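Local structure of PrgB (Enterococcus faecalis, 6EVU) at residues L103-K108 against S142-A147. The protein promotes cell aggregation, biofilm formation and conjugation by binding and compacting DNA, the chain here being its adhesin domain. Numbering follows the deposited sequence.
Sequences LLEKNK and SGTLNA
L104 and L145 form an antiparallel hydrogen-bonded pair between strands 99-104 and 145-150. The amide of L104 donates to L145 O over 2.7 Å, and L145 N returns a nearly straight bond (172°) to L104 O, 2.9 Å away. On the face carrying these two leucines their CB atoms approach to 4.2 Å. CG of L104 is turned away from its own carbonyl carbon and lies beside the backbone N (chi1 -56°), which carries the isobutyl group along the sheet to A147, CB of which meets L104 CG at 4.1 Å. L135 on strand 124-137 and V169 and T171 on strand 169-179 pack against L145, so this face looks onto the larger antiparallel sheet of the domain.

The other face carries L103 and N146, and beside them the CB of T144 points toward the 103-108 segment. L103 swings CG opposite its backbone N (chi1 -174°), bringing CD1 over the neighbouring strand, 3.8 Å from T144 OG1 and 3.6 Å from N146 OD1. The side-chain amide of N146 makes no hydrogen bond to L103; its ND2 donates to the carbonyl oxygens of K74 and L72. T144 sets its methyl CG2 alongside E105 CG at 4.0 Å, the two side chains pointing the same way, while its CB rests against L104 O.

Past E105 and T144 the backbones separate, and a water spans the gap, accepting from K106 N and donating to G143 O, as the type II turn E105-K108 leads toward strand 110-115. Paired main-chain bonds thus fix the register of the two strands here; the leucines and A147 on one face, and the L103 methyl against oxygens on the other, probably help to keep solvent from them, while the water satisfies the polar groups where direct pairing stops.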
loop_
_atom_site.group_PDB
_atom_site.type_symbol
_atom_site.label_atom_id
_atom_site.label_comp_id
_atom_site.label_asym_id
_atom_site.label_seq_id
_atom_site.Cartn_x
_atom_site.Cartn_y
_atom_site.Cartn_z
ATOM N N LEU A 103 8.453 9.397 11.309
ATOM C CA LEU A 103 8.304 10.447 10.293
ATOM C C LEU A 103 9.061 10.010 9.046
ATOM O O LEU A 103 10.249 9.655 9.146
ATOM C CB LEU A 103 8.883 11.783 10.788
ATOM C CG LEU A 103 8.604 12.945 9.809
ATOM C CD1 LEU A 103 7.217 13.488 10.011
ATOM C CD2 LEU A 103 9.557 14.123 10.162
ATOM N N LEU A 104 8.408 10.040 7.868
ATOM C CA LEU A 104 9.104 9.783 6.598
ATOM C C LEU A 104 9.452 11.105 5.934
ATOM O O LEU A 104 8.613 12.013 5.832
ATOM C CB LEU A 104 8.269 8.955 5.605
ATOM C CG LEU A 104 7.782 7.599 6.149
ATOM C CD1 LEU A 104 6.958 6.966 5.014
ATOM C CD2 LEU A 104 8.961 6.764 6.480
ATOM N N GLU A 105 10.708 11.217 5.478
ATOM C CA GLU A 105 11.188 12.455 4.890
ATOM C C GLU A 105 11.837 12.125 3.560
ATOM O O GLU A 105 12.362 11.026 3.367
ATOM C CB GLU A 105 12.218 13.153 5.818
ATOM C CG GLU A 105 11.589 13.532 7.181
ATOM C CD GLU A 105 12.617 14.188 8.068
ATOM O OE1 GLU A 105 13.239 13.513 8.932
ATOM O OE2 GLU A 105 12.840 15.389 7.851
ATOM N N LYS A 106 11.854 13.127 2.672
ATOM C CA LYS A 106 12.498 12.964 1.389
ATOM C C LYS A 106 13.959 12.576 1.598
ATOM O O LYS A 106 14.643 13.150 2.458
ATOM C CB LYS A 106 12.411 14.287 0.609
ATOM C CG LYS A 106 12.654 14.133 -0.904
ATOM C CD LYS A 106 11.574 13.318 -1.588
ATOM C CE LYS A 106 11.823 13.114 -3.107
ATOM N NZ LYS A 106 12.787 12.036 -3.525
ATOM N N ASN A 107 14.404 11.620 0.797
ATOM C CA ASN A 107 15.779 11.129 0.685
ATOM C C ASN A 107 16.274 10.423 1.929
ATOM O O ASN A 107 17.492 10.318 2.127
ATOM C CB ASN A 107 16.766 12.270 0.344
ATOM C CG ASN A 107 16.386 13.008 -0.910
ATOM O OD1 ASN A 107 16.116 12.380 -1.947
ATOM N ND2 ASN A 107 16.328 14.352 -0.827
ATOM N N LYS A 108 15.366 9.968 2.807
ATOM C CA LYS A 108 15.738 9.282 4.045
ATOM C C LYS A 108 14.922 7.986 4.143
ATOM O O LYS A 108 13.889 7.949 4.829
ATOM C CB LYS A 108 15.478 10.191 5.242
ATOM C CG LYS A 108 16.385 11.444 5.200
ATOM C CD LYS A 108 15.907 12.553 6.084
ATOM C CE LYS A 108 16.804 13.810 5.844
ATOM N NZ LYS A 108 16.159 15.115 6.333
ATOM N N SER A 142 5.367 20.785 5.207
ATOM C CA SER A 142 6.706 20.303 5.466
ATOM C C SER A 142 7.157 19.289 4.439
ATOM O O SER A 142 8.314 18.875 4.491
ATOM C CB SER A 142 6.778 19.682 6.860
ATOM O OG SER A 142 5.966 18.497 6.926
ATOM N N GLY A 143 6.263 18.812 3.565
ATOM C CA GLY A 143 6.693 17.787 2.625
ATOM C C GLY A 143 7.105 16.471 3.258
ATOM O O GLY A 143 7.903 15.720 2.660
ATOM N N THR A 144 6.521 16.126 4.406
ATOM C CA THR A 144 6.819 14.883 5.097
ATOM C C THR A 144 5.591 13.992 5.075
ATOM O O THR A 144 4.478 14.428 4.754
ATOM C CB THR A 144 7.220 15.122 6.563
ATOM O OG1 THR A 144 6.167 15.803 7.242
ATOM C CG2 THR A 144 8.505 15.995 6.617
ATOM N N LEU A 145 5.787 12.739 5.470
ATOM C CA LEU A 145 4.655 11.842 5.702
ATOM C C LEU A 145 4.806 11.231 7.078
ATOM O O LEU A 145 5.924 11.086 7.596
ATOM C CB LEU A 145 4.569 10.681 4.667
ATOM C CG LEU A 145 4.256 11.123 3.251
ATOM C CD1 LEU A 145 4.590 9.932 2.343
ATOM C CD2 LEU A 145 2.907 11.717 3.005
ATOM N N ASN A 146 3.662 10.853 7.685
ATOM C CA ASN A 146 3.688 10.116 8.925
ATOM C C ASN A 146 3.392 8.655 8.611
ATOM O O ASN A 146 2.585 8.354 7.742
ATOM C CB ASN A 146 2.645 10.653 9.896
ATOM C CG ASN A 146 2.662 12.173 9.991
ATOM O OD1 ASN A 146 3.728 12.780 10.079
ATOM N ND2 ASN A 146 1.464 12.802 9.961
ATOM N N ALA A 147 4.001 7.769 9.390
ATOM C CA ALA A 147 3.802 6.348 9.192
ATOM C C ALA A 147 3.581 5.704 10.535
ATOM O O ALA A 147 4.223 6.054 11.534
ATOM C CB ALA A 147 4.999 5.696 8.505
HETATM O O HOH W 1 10.614 15.510 3.472
#